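Local coordinates for protein beta-galactosidase (Marinomonas sp. ef1, PDB 6Y2K) that hydrolyses terminal beta-galactosides as a cold-active, hexameric beta-galactosidase of glycoside hydrolase family 42, at residues Trp163-Tyr168 against Asp210-Cys214; Glu192-Pro196 against His207-Phe211; Asp238-Met244 against Leu259-Asp265; Arg309-Gln315 against Ala346-Phe352. One frame throughout, in Å; residues are numbered along the deposited sequence.

Interaction 1. Residues Trp163-Tyr168 against Asp210-Cys214; sequences WLAEKY and DFQRC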
# COMPACT_ATOMS: atom_id res chain seq x y z
N TRP A 163 -40.90 40.84 1.54
CA TRP A 163 -41.23 39.50 1.06
C TRP A 163 -41.87 38.63 2.16
O TRP A 163 -42.84 37.92 1.90
CB TRP A 163 -39.97 38.83 0.50
CG TRP A 163 -40.13 37.51 -0.20
CD1 TRP A 163 -40.25 37.29 -1.55
CD2 TRP A 163 -40.15 36.22 0.42
NE1 TRP A 163 -40.35 35.94 -1.80
CE2 TRP A 163 -40.29 35.26 -0.62
CE3 TRP A 163 -40.07 35.78 1.74
CZ2 TRP A 163 -40.35 33.89 -0.36
CZ3 TRP A 163 -40.12 34.41 2.00
CH2 TRP A 163 -40.26 33.49 0.95
N LEU A 164 -41.34 38.72 3.38
CA LEU A 164 -41.89 37.98 4.52
C LEU A 164 -43.31 38.44 4.91
O LEU A 164 -44.17 37.61 5.24
CB LEU A 164 -40.97 38.09 5.74
CG LEU A 164 -39.61 37.37 5.66
CD1 LEU A 164 -38.75 37.80 6.83
CD2 LEU A 164 -39.80 35.86 5.65
N ALA A 165 -43.55 39.76 4.89
CA ALA A 165 -44.89 40.31 5.15
C ALA A 165 -45.90 39.81 4.12
O ALA A 165 -47.01 39.42 4.49
CB ALA A 165 -44.86 41.83 5.20
N GLU A 166 -45.49 39.80 2.85
CA GLU A 166 -46.33 39.28 1.77
C GLU A 166 -46.65 37.78 1.94
O GLU A 166 -47.79 37.37 1.72
CB GLU A 166 -45.64 39.54 0.42
CG GLU A 166 -46.41 39.13 -0.83
CD GLU A 166 -47.78 39.79 -0.96
OE1 GLU A 166 -47.92 40.98 -0.58
OE2 GLU A 166 -48.72 39.11 -1.45
N LYS A 167 -45.67 36.98 2.33
CA LYS A 167 -45.88 35.55 2.55
C LYS A 167 -46.74 35.24 3.77
O LYS A 167 -47.67 34.46 3.66
CB LYS A 167 -44.54 34.81 2.68
CG LYS A 167 -44.70 33.31 2.88
CD LYS A 167 -43.38 32.57 2.74
CE LYS A 167 -43.58 31.08 2.95
NZ LYS A 167 -42.36 30.29 2.65
N TYR A 168 -46.42 35.84 4.91
CA TYR A 168 -47.04 35.46 6.19
C TYR A 168 -48.19 36.36 6.67
O TYR A 168 -49.02 35.91 7.49
CB TYR A 168 -45.96 35.37 7.28
CG TYR A 168 -44.99 34.24 7.01
CD1 TYR A 168 -45.38 32.92 7.19
CD2 TYR A 168 -43.71 34.48 6.52
CE1 TYR A 168 -44.52 31.86 6.92
CE2 TYR A 168 -42.83 33.44 6.24
CZ TYR A 168 -43.24 32.13 6.44
OH TYR A 168 -42.39 31.09 6.17
N ASP A 210 -36.37 30.56 3.77
CA ASP A 210 -37.13 31.74 3.31
C ASP A 210 -36.21 32.82 2.71
O ASP A 210 -36.57 33.46 1.71
CB ASP A 210 -37.99 32.34 4.43
CG ASP A 210 -39.35 31.65 4.58
OD1 ASP A 210 -39.74 30.82 3.73
OD2 ASP A 210 -40.04 31.98 5.56
N PHE A 211 -35.02 33.00 3.29
CA PHE A 211 -34.05 33.93 2.72
C PHE A 211 -33.61 33.51 1.31
O PHE A 211 -33.57 34.35 0.40
CB PHE A 211 -32.83 34.14 3.64
CG PHE A 211 -31.89 35.19 3.15
CD1 PHE A 211 -32.31 36.51 3.05
CD2 PHE A 211 -30.60 34.88 2.76
CE1 PHE A 211 -31.46 37.50 2.58
CE2 PHE A 211 -29.73 35.86 2.30
CZ PHE A 211 -30.17 37.17 2.20
N GLN A 212 -33.32 32.22 1.13
CA GLN A 212 -32.95 31.69 -0.19
C GLN A 212 -34.07 31.89 -1.19
O GLN A 212 -33.83 32.30 -2.32
CB GLN A 212 -32.59 30.20 -0.12
CG GLN A 212 -31.88 29.66 -1.36
CD GLN A 212 -30.37 29.81 -1.31
OE1 GLN A 212 -29.76 29.74 -0.24
NE2 GLN A 212 -29.74 29.99 -2.47
N ARG A 213 -35.29 31.58 -0.77
CA ARG A 213 -36.47 31.74 -1.60
C ARG A 213 -36.65 33.19 -2.03
O ARG A 213 -36.94 33.47 -3.20
CB ARG A 213 -37.72 31.25 -0.87
CG ARG A 213 -37.77 29.74 -0.69
CD ARG A 213 -38.66 29.36 0.49
NE ARG A 213 -39.05 27.95 0.50
CZ ARG A 213 -39.72 27.36 1.49
NH1 ARG A 213 -40.09 28.05 2.58
NH2 ARG A 213 -40.04 26.07 1.41
N CYS A 214 -36.48 34.11 -1.08
CA CYS A 214 -36.62 35.54 -1.36
C CYS A 214 -35.57 36.01 -2.37
O CYS A 214 -35.92 36.65 -3.36
CB CYS A 214 -36.55 36.36 -0.07
SG CYS A 214 -36.60 38.15 -0.34
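Where Trp163 meets Cys214 and Leu164 nears Asp210, residues 163-168, at the end of helix 154-168, and residues 210-214 of helix 205-233 run at 106° to each other, the axes of these short segments 11.2 Å apart at closest approach. That gap suits a large flat residue, and Trp163 fills it: with CG anti to the backbone N (chi1 -173°) its indole reaches over to the facing helix, Cys214 CB lying over one face, 3.8 Å from the centroid of the five-membered ring. The sulfur stands obliquely to the same ring, SG being 3.5 Å from Trp163 CB, and Trp163 NE1 is bound by Asp217. Both helices belong to the excursion that follows strand 134-138 of the TIM barrel, and the crossing is a knob-into-hole contact in which Asp210 sits among Trp163, Leu164, Lys167 and Tyr168. Its carboxylate is held at both oxygens. The Tyr168 hydroxyl donates to the syn lone pair of Asp210 OD2 at 2.6 Å, and Trp178 adds a second donor there. Asp210 OD1 takes salt bridges from Lys167 NZ at 2.9 Å and Arg213 NH1 at 3.0 Å, arriving from opposite faces of the carboxylate plane. Sharing this anion probably offsets the nearness of the two cations, which also pair with Glu502 and Asp419 respectively.

Interaction 2. Residues Glu192-Pro196 against His207-Phe211; sequences EIELP and HRLDF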
# COMPACT_ATOMS: atom_id res chain seq x y z
N GLU A 192 -37.80 43.70 12.97
CA GLU A 192 -36.81 43.15 13.91
C GLU A 192 -35.95 42.05 13.27
O GLU A 192 -34.87 41.73 13.79
CB GLU A 192 -37.47 42.60 15.17
CG GLU A 192 -37.91 43.67 16.16
CD GLU A 192 -38.28 43.12 17.53
OE1 GLU A 192 -38.52 41.89 17.65
OE2 GLU A 192 -38.34 43.92 18.49
N ILE A 193 -36.42 41.47 12.16
CA ILE A 193 -35.76 40.32 11.55
C ILE A 193 -34.51 40.80 10.81
O ILE A 193 -34.55 41.80 10.09
CB ILE A 193 -36.71 39.56 10.59
CG1 ILE A 193 -37.94 39.02 11.36
CG2 ILE A 193 -35.97 38.42 9.91
CD1 ILE A 193 -39.03 38.44 10.50
N GLU A 194 -33.40 40.10 11.02
CA GLU A 194 -32.12 40.42 10.40
C GLU A 194 -31.80 39.42 9.29
O GLU A 194 -32.50 38.43 9.10
CB GLU A 194 -31.00 40.41 11.45
CG GLU A 194 -31.17 41.39 12.61
CD GLU A 194 -31.01 42.86 12.25
OE1 GLU A 194 -30.50 43.19 11.15
OE2 GLU A 194 -31.39 43.70 13.09
N LEU A 195 -30.72 39.69 8.56
CA LEU A 195 -30.17 38.73 7.62
C LEU A 195 -29.63 37.53 8.41
O LEU A 195 -29.26 37.69 9.58
CB LEU A 195 -29.04 39.39 6.79
CG LEU A 195 -29.46 40.58 5.92
CD1 LEU A 195 -28.23 41.34 5.43
CD2 LEU A 195 -30.33 40.10 4.76
N PRO A 196 -29.61 36.32 7.79
CA PRO A 196 -29.13 35.12 8.48
C PRO A 196 -27.60 34.92 8.54
O PRO A 196 -27.16 33.90 9.07
CB PRO A 196 -29.77 33.99 7.67
CG PRO A 196 -29.83 34.53 6.30
CD PRO A 196 -30.15 35.99 6.46
N HIS A 207 -35.52 30.36 8.62
CA HIS A 207 -34.98 31.68 8.31
C HIS A 207 -34.10 31.62 7.06
O HIS A 207 -34.26 32.42 6.13
CB HIS A 207 -34.20 32.16 9.54
CG HIS A 207 -33.63 33.54 9.44
ND1 HIS A 207 -32.82 34.07 10.43
CD2 HIS A 207 -33.75 34.51 8.50
CE1 HIS A 207 -32.46 35.29 10.09
NE2 HIS A 207 -33.01 35.59 8.93
N ARG A 208 -33.20 30.64 7.02
CA ARG A 208 -32.28 30.50 5.90
C ARG A 208 -33.00 30.08 4.62
O ARG A 208 -32.64 30.54 3.53
CB ARG A 208 -31.17 29.51 6.23
CG ARG A 208 -30.24 29.99 7.34
CD ARG A 208 -29.27 28.91 7.78
NE ARG A 208 -28.37 28.51 6.71
CZ ARG A 208 -27.67 27.38 6.64
NH1 ARG A 208 -26.89 27.16 5.58
NH2 ARG A 208 -27.78 26.44 7.58
N LEU A 209 -34.00 29.20 4.74
CA LEU A 209 -34.75 28.74 3.57
C LEU A 209 -35.61 29.85 2.94
O LEU A 209 -35.59 30.05 1.71
CB LEU A 209 -35.61 27.51 3.92
CG LEU A 209 -36.38 26.87 2.76
CD1 LEU A 209 -35.46 26.51 1.60
CD2 LEU A 209 -37.12 25.64 3.24
N ASP A 210 -36.37 30.56 3.77
CA ASP A 210 -37.13 31.74 3.31
C ASP A 210 -36.21 32.82 2.71
O ASP A 210 -36.57 33.46 1.71
CB ASP A 210 -37.99 32.34 4.43
CG ASP A 210 -39.35 31.65 4.58
OD1 ASP A 210 -39.74 30.82 3.73
OD2 ASP A 210 -40.04 31.98 5.56
N PHE A 211 -35.02 33.00 3.29
CA PHE A 211 -34.05 33.93 2.72
C PHE A 211 -33.61 33.51 1.31
O PHE A 211 -33.57 34.35 0.40
CB PHE A 211 -32.83 34.14 3.64
CG PHE A 211 -31.89 35.19 3.15
CD1 PHE A 211 -32.31 36.51 3.05
CD2 PHE A 211 -30.60 34.88 2.76
CE1 PHE A 211 -31.46 37.50 2.58
CE2 PHE A 211 -29.73 35.86 2.30
CZ PHE A 211 -30.17 37.17 2.20
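His207, in the first turn of helix 205-233, reaches across to the loop 192-196 and donates from NE2 to the backbone oxygen Glu194 O at 2.9 Å. The bond is bent, with an N-H...O angle of 132°, although the acceptor stays close to the imidazole plane; relative to Glu194, the donor is tilted 22° from the carbonyl plane. CG of His207 stands anti to the backbone N (chi1 -177°), which carries the ring out from the helix to the loop. Histidine suits this place because it offers a polar edge to the carbonyl and a flat face to a neighbour: Pro196 CB sits over the centre of that face, 3.9 Å from the centroid, as a CH-pi contact. Trp178 also stacks on the imidazole.

One residue on, Arg208 contributes the aliphatic part of its chain, CG lying 4.0 Å from Pro196 CB. A full turn after His207, Phe211 projects toward the loop again and receives the other part of the same proline, with Pro196 CD over its face at 3.9 Å from the centroid. Leu195 CD2 approaches this ring obliquely, 3.6 Å from Phe211 CE1, while Phe160 packs edge-to-face against it. Proline suits the place because its compact ring can offer CB to the His207 face and CD to the Phe211 face, and it has no backbone N-H to satisfy. Just before Leu195 in the chain, Glu194 sends its carboxylate to Lys79 of the second subunit in a salt bridge. The arrangement is a proline laid across two aromatic residues at i and i+4 of a helix, here fastening an irregular loop of the TIM-barrel domain close to a subunit interface of the hexamer.

Interaction 3. Residues Asp238-Met244 against Leu259-Asp265; sequences DLVHNYM and LDVASWD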
# COMPACT_ATOMS: atom_id res chain seq x y z
N ASP A 238 -37.02 35.14 -29.73
CA ASP A 238 -36.86 34.19 -28.63
C ASP A 238 -36.10 34.84 -27.48
O ASP A 238 -35.00 35.34 -27.66
CB ASP A 238 -36.06 32.95 -29.08
CG ASP A 238 -36.84 32.06 -30.03
OD1 ASP A 238 -38.06 31.90 -29.87
OD2 ASP A 238 -36.20 31.47 -30.91
N LEU A 239 -36.71 34.84 -26.30
CA LEU A 239 -36.06 35.36 -25.09
C LEU A 239 -35.45 34.18 -24.35
O LEU A 239 -36.12 33.17 -24.10
CB LEU A 239 -37.06 36.12 -24.23
CG LEU A 239 -37.87 37.20 -24.97
CD1 LEU A 239 -38.76 37.95 -24.00
CD2 LEU A 239 -36.95 38.17 -25.69
N VAL A 240 -34.17 34.32 -24.00
CA VAL A 240 -33.37 33.23 -23.46
C VAL A 240 -32.47 33.78 -22.35
O VAL A 240 -32.15 34.97 -22.33
CB VAL A 240 -32.53 32.56 -24.58
CG1 VAL A 240 -31.55 33.51 -25.23
CG2 VAL A 240 -31.81 31.31 -24.09
N HIS A 241 -32.12 32.91 -21.40
CA HIS A 241 -31.04 33.19 -20.48
C HIS A 241 -30.03 32.04 -20.50
O HIS A 241 -30.38 30.90 -20.84
CB HIS A 241 -31.54 33.44 -19.05
CG HIS A 241 -30.45 33.90 -18.14
ND1 HIS A 241 -29.91 35.16 -18.22
CD2 HIS A 241 -29.71 33.23 -17.23
CE1 HIS A 241 -28.92 35.27 -17.35
NE2 HIS A 241 -28.77 34.10 -16.74
N ASN A 242 -28.77 32.35 -20.17
CA ASN A 242 -27.68 31.36 -20.18
C ASN A 242 -27.36 30.89 -18.75
O ASN A 242 -26.74 31.60 -17.97
CB ASN A 242 -26.44 31.86 -20.95
CG ASN A 242 -25.85 33.15 -20.41
OD1 ASN A 242 -26.55 34.01 -19.86
ND2 ASN A 242 -24.54 33.31 -20.58
N TYR A 243 -27.82 29.68 -18.43
CA TYR A 243 -27.62 29.03 -17.14
C TYR A 243 -26.29 28.28 -17.10
O TYR A 243 -25.59 28.19 -18.12
CB TYR A 243 -28.78 28.07 -16.84
CG TYR A 243 -30.15 28.69 -16.99
CD1 TYR A 243 -30.50 29.81 -16.25
CD2 TYR A 243 -31.10 28.14 -17.86
CE1 TYR A 243 -31.77 30.39 -16.38
CE2 TYR A 243 -32.37 28.70 -17.98
CZ TYR A 243 -32.70 29.83 -17.24
OH TYR A 243 -33.96 30.40 -17.37
N MET A 244 -25.95 27.74 -15.94
CA MET A 244 -24.62 27.17 -15.71
C MET A 244 -24.67 25.73 -15.23
O MET A 244 -25.71 25.26 -14.76
CB MET A 244 -23.86 28.02 -14.69
CG MET A 244 -23.61 29.45 -15.15
SD MET A 244 -22.96 30.50 -13.85
CE MET A 244 -24.40 30.74 -12.83
N LEU A 259 -39.44 32.90 -19.96
CA LEU A 259 -38.58 32.87 -21.13
C LEU A 259 -39.05 31.81 -22.12
O LEU A 259 -39.88 30.96 -21.79
CB LEU A 259 -37.13 32.61 -20.71
CG LEU A 259 -36.48 33.71 -19.86
CD1 LEU A 259 -35.23 33.17 -19.17
CD2 LEU A 259 -36.12 34.94 -20.69
N ASP A 260 -38.53 31.89 -23.34
CA ASP A 260 -38.89 30.96 -24.41
C ASP A 260 -37.96 29.76 -24.51
O ASP A 260 -38.37 28.69 -24.96
CB ASP A 260 -38.91 31.69 -25.75
CG ASP A 260 -39.89 32.84 -25.76
OD1 ASP A 260 -41.07 32.63 -25.36
OD2 ASP A 260 -39.49 33.96 -26.13
N VAL A 261 -36.69 29.95 -24.13
CA VAL A 261 -35.65 28.95 -24.31
C VAL A 261 -34.78 28.92 -23.06
O VAL A 261 -34.50 29.98 -22.48
CB VAL A 261 -34.74 29.29 -25.52
CG1 VAL A 261 -33.65 28.23 -25.69
CG2 VAL A 261 -35.55 29.46 -26.80
N ALA A 262 -34.35 27.72 -22.66
CA ALA A 262 -33.32 27.57 -21.64
C ALA A 262 -32.02 27.28 -22.38
O ALA A 262 -31.95 26.33 -23.16
CB ALA A 262 -33.66 26.42 -20.71
N SER A 263 -31.01 28.10 -22.15
CA SER A 263 -29.68 27.83 -22.67
C SER A 263 -28.73 27.64 -21.51
O SER A 263 -29.01 28.08 -20.39
CB SER A 263 -29.18 28.94 -23.59
OG SER A 263 -28.85 30.11 -22.88
N TRP A 264 -27.61 26.98 -21.77
CA TRP A 264 -26.60 26.82 -20.72
C TRP A 264 -25.19 26.74 -21.25
O TRP A 264 -24.95 26.62 -22.46
CB TRP A 264 -26.97 25.65 -19.78
CG TRP A 264 -26.57 24.31 -20.26
CD1 TRP A 264 -27.15 23.59 -21.26
CD2 TRP A 264 -25.52 23.49 -19.73
NE1 TRP A 264 -26.52 22.38 -21.41
CE2 TRP A 264 -25.51 22.29 -20.48
CE3 TRP A 264 -24.60 23.65 -18.69
CZ2 TRP A 264 -24.60 21.26 -20.22
CZ3 TRP A 264 -23.68 22.63 -18.44
CH2 TRP A 264 -23.70 21.45 -19.20
N ASP A 265 -24.25 26.84 -20.31
CA ASP A 265 -22.85 27.06 -20.60
C ASP A 265 -22.05 25.86 -20.10
O ASP A 265 -21.90 25.67 -18.89
CB ASP A 265 -22.40 28.37 -19.94
CG ASP A 265 -23.18 29.59 -20.45
OD1 ASP A 265 -23.80 29.50 -21.51
OD2 ASP A 265 -23.15 30.66 -19.79
O HOH W 1 -35.22 29.54 -19.68
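Asp238 opens the strand beside Asp260, the Asp238 carboxylate forming a salt bridge with Arg309. Next, the backbone N of Leu239 bonds almost straight (175°) to Asp260 OD2 at 2.9 Å, on the anti side of a carboxylate that Arg231 also holds; Leu239 O returns the grip by accepting from both Asp260 N and Val261 N. Val240 follows with CG2 anti to its backbone nitrogen, laying that methyl 3.8 Å from Val261 CB, a branched fit suited to a barrel interior. His241 O is doubly used: Ser263 N approaches nearly end-on, whereas Ser263 OG donates from above the carbonyl plane at 2.7 Å, which serine can do because OG stands between its own backbone N and carbonyl carbon (chi1 72°). Asn242 ND2 makes only a weak bond to Asp265 OD2, its stronger partner being Asn141. Tyr243 N donates to Ser263 O at 2.8 Å, while the edge of the tyrosine ring meets Ala262 CB. A water joins Tyr243 OH to Val261 O, 2.8 Å and 2.9 Å away. These are neighbouring parallel strands of the TIM barrel, joined through helix 252-256; strand 134-138 flanks one and strand 310-315 the other, Met313 packs on Val240 and Ser263, and helix 205-233 covers Leu239 and Leu259 from outside.

Interaction 4. Residues Arg309-Gln315 against Ala346-Phe352; sequences RLWIMEQ and AELVSYF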
# COMPACT_ATOMS: atom_id res chain seq x y z
N ARG A 309 -37.51 23.42 -25.03
CA ARG A 309 -36.54 24.16 -25.85
C ARG A 309 -35.19 24.40 -25.13
O ARG A 309 -35.12 25.13 -24.13
CB ARG A 309 -37.15 25.48 -26.28
CG ARG A 309 -38.41 25.29 -27.14
CD ARG A 309 -38.79 26.57 -27.86
NE ARG A 309 -37.75 26.99 -28.81
CZ ARG A 309 -37.66 28.21 -29.34
NH1 ARG A 309 -38.52 29.17 -29.02
NH2 ARG A 309 -36.68 28.47 -30.20
N LEU A 310 -34.15 23.78 -25.67
CA LEU A 310 -32.80 23.76 -25.09
C LEU A 310 -31.82 24.28 -26.12
O LEU A 310 -31.84 23.82 -27.25
CB LEU A 310 -32.41 22.32 -24.76
CG LEU A 310 -30.96 22.03 -24.34
CD1 LEU A 310 -30.67 22.67 -22.98
CD2 LEU A 310 -30.69 20.54 -24.30
N TRP A 311 -30.97 25.23 -25.71
CA TRP A 311 -29.76 25.62 -26.43
C TRP A 311 -28.55 25.43 -25.52
O TRP A 311 -28.68 25.39 -24.30
CB TRP A 311 -29.77 27.09 -26.85
CG TRP A 311 -30.85 27.56 -27.80
CD1 TRP A 311 -31.77 26.80 -28.45
CD2 TRP A 311 -31.06 28.91 -28.22
NE1 TRP A 311 -32.57 27.60 -29.24
CE2 TRP A 311 -32.15 28.90 -29.12
CE3 TRP A 311 -30.45 30.12 -27.92
CZ2 TRP A 311 -32.65 30.07 -29.72
CZ3 TRP A 311 -30.94 31.30 -28.51
CH2 TRP A 311 -32.03 31.25 -29.41
N ILE A 312 -27.37 25.32 -26.12
CA ILE A 312 -26.12 25.50 -25.41
C ILE A 312 -25.60 26.85 -25.91
O ILE A 312 -25.19 26.96 -27.06
CB ILE A 312 -25.10 24.36 -25.67
CG1 ILE A 312 -25.44 23.11 -24.85
CG2 ILE A 312 -23.68 24.80 -25.28
CD1 ILE A 312 -26.81 22.51 -25.09
N MET A 313 -25.66 27.87 -25.05
CA MET A 313 -25.20 29.21 -25.42
C MET A 313 -23.68 29.31 -25.46
O MET A 313 -23.15 30.08 -26.25
CB MET A 313 -25.74 30.26 -24.45
CG MET A 313 -25.54 31.70 -24.89
SD MET A 313 -26.51 32.07 -26.38
CE MET A 313 -28.12 32.29 -25.66
N GLU A 314 -22.99 28.56 -24.59
CA GLU A 314 -21.53 28.58 -24.52
C GLU A 314 -20.98 27.16 -24.41
O GLU A 314 -21.20 26.48 -23.40
CB GLU A 314 -21.05 29.41 -23.31
CG GLU A 314 -21.53 30.86 -23.27
CD GLU A 314 -21.06 31.62 -22.04
OE1 GLU A 314 -20.18 31.11 -21.32
OE2 GLU A 314 -21.57 32.75 -21.78
N GLN A 315 -20.28 26.71 -25.45
CA GLN A 315 -19.65 25.38 -25.47
C GLN A 315 -18.14 25.51 -25.45
O GLN A 315 -17.56 26.25 -26.28
CB GLN A 315 -20.08 24.61 -26.72
CG GLN A 315 -19.55 23.17 -26.80
CD GLN A 315 -20.07 22.31 -25.65
OE1 GLN A 315 -21.27 22.09 -25.53
NE2 GLN A 315 -19.15 21.81 -24.82
N ALA A 346 -30.95 19.61 -28.17
CA ALA A 346 -30.49 20.99 -28.31
C ALA A 346 -30.77 21.46 -29.73
O ALA A 346 -30.39 20.77 -30.69
CB ALA A 346 -29.01 21.11 -27.99
N GLU A 347 -31.44 22.60 -29.86
CA GLU A 347 -31.70 23.23 -31.16
C GLU A 347 -30.42 23.83 -31.71
O GLU A 347 -30.17 23.81 -32.93
CB GLU A 347 -32.72 24.36 -31.04
CG GLU A 347 -34.10 23.95 -30.52
CD GLU A 347 -35.08 25.12 -30.44
OE1 GLU A 347 -34.68 26.30 -30.63
OE2 GLU A 347 -36.27 24.86 -30.17
N LEU A 348 -29.61 24.39 -30.80
CA LEU A 348 -28.45 25.19 -31.14
C LEU A 348 -27.32 24.87 -30.18
O LEU A 348 -27.57 24.77 -28.99
CB LEU A 348 -28.83 26.66 -31.00
CG LEU A 348 -27.73 27.71 -31.15
CD1 LEU A 348 -27.18 27.66 -32.57
CD2 LEU A 348 -28.30 29.08 -30.82
N VAL A 349 -26.10 24.71 -30.69
CA VAL A 349 -24.89 24.66 -29.88
C VAL A 349 -23.98 25.81 -30.29
O VAL A 349 -23.50 25.85 -31.43
CB VAL A 349 -24.15 23.31 -30.04
CG1 VAL A 349 -22.76 23.34 -29.40
CG2 VAL A 349 -25.00 22.20 -29.46
N SER A 350 -23.75 26.74 -29.37
CA SER A 350 -22.96 27.94 -29.63
C SER A 350 -21.64 27.88 -28.85
O SER A 350 -21.65 27.63 -27.64
CB SER A 350 -23.79 29.20 -29.28
OG SER A 350 -22.99 30.36 -29.16
N TYR A 351 -20.53 28.09 -29.54
CA TYR A 351 -19.22 28.06 -28.91
C TYR A 351 -18.86 29.41 -28.30
O TYR A 351 -19.56 30.40 -28.51
CB TYR A 351 -18.15 27.64 -29.92
CG TYR A 351 -18.45 26.34 -30.63
CD1 TYR A 351 -18.23 25.12 -30.01
CD2 TYR A 351 -18.96 26.34 -31.92
CE1 TYR A 351 -18.50 23.93 -30.66
CE2 TYR A 351 -19.24 25.15 -32.57
CZ TYR A 351 -19.01 23.95 -31.94
OH TYR A 351 -19.29 22.77 -32.59
N PHE A 352 -17.76 29.45 -27.55
CA PHE A 352 -17.31 30.68 -26.91
C PHE A 352 -15.84 30.60 -26.54
O PHE A 352 -15.43 29.72 -25.77
CB PHE A 352 -18.15 30.98 -25.67
CG PHE A 352 -17.56 32.03 -24.77
CD1 PHE A 352 -16.45 31.75 -23.99
CD2 PHE A 352 -18.12 33.30 -24.71
CE1 PHE A 352 -15.90 32.71 -23.17
CE2 PHE A 352 -17.57 34.26 -23.88
CZ PHE A 352 -16.46 33.97 -23.11
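Glu347 stretches out from CG, its chi2 at -179°, while Arg309 folds at chi3 (63°), and the two charged ends meet as a side-on pair. Arg309 NE binds Glu347 OE2 at 2.9 Å and NH2 binds OE1 at 3.0 Å, guanidinium and carboxylate nearly coplanar. Trp311 NE1 adds a third N-H, reaching Glu347 OE1 at 2.8 Å from above the carboxylate plane; an indole can supply that bond while giving its face to Leu348, whose CD2 lies 3.9 Å from the centroid of the six-membered ring. Together these strands are the seventh and eighth of the TIM barrel, parallel and connected through helix 333-343, and strand 348-352 closes the cylinder against strand 2-6. Ile312 N donates to Leu348 O and Ser350 N to Ile312 O, but the register then slips by one residue in a beta bulge. Within it Ser350 OG, anti to its backbone nitrogen, donates to Met313 O at 2.9 Å, a short polar side chain satisfying a carbonyl where the chain turns a corner. Past the bulge Gln315 N bonds weakly to Ser350 O, and Gln315 CB rests 3.8 Å from Tyr351 CD1. Glu314 lies beside Phe352, pointing the same way, with OE1 over a face of the phenyl ring; Tyr267 and Arg33 bind the Glu314 carboxylate.

All four contacts lie in the TIM-barrel domain, in two pairs. Interactions 1 and 2 share Asp210 and Phe211 on helix 205-233, have centres 9 Å apart and touch through Leu164 CD1 and Ile193 CD1 at 3.7 Å. Interactions 3 and 4, also 9 Å apart between centres, belong to one sheet: Asp238 OD1 meets Arg309 NH1 in a 2.9 Å salt bridge. Glu314 also approaches Asn242 and Asp265, and glycerol, probably from the crystallisation liquor, lies about 5 Å from the Asp265 side chain and about 4 Å from that of Phe352. The C-terminal ends of the barrel strands carry the active site in GH42 enzymes, so this region probably lines it. Interactions 2 and 4 are about 37 Å apart between centres, but helix 205-233 leads into strand 238-244.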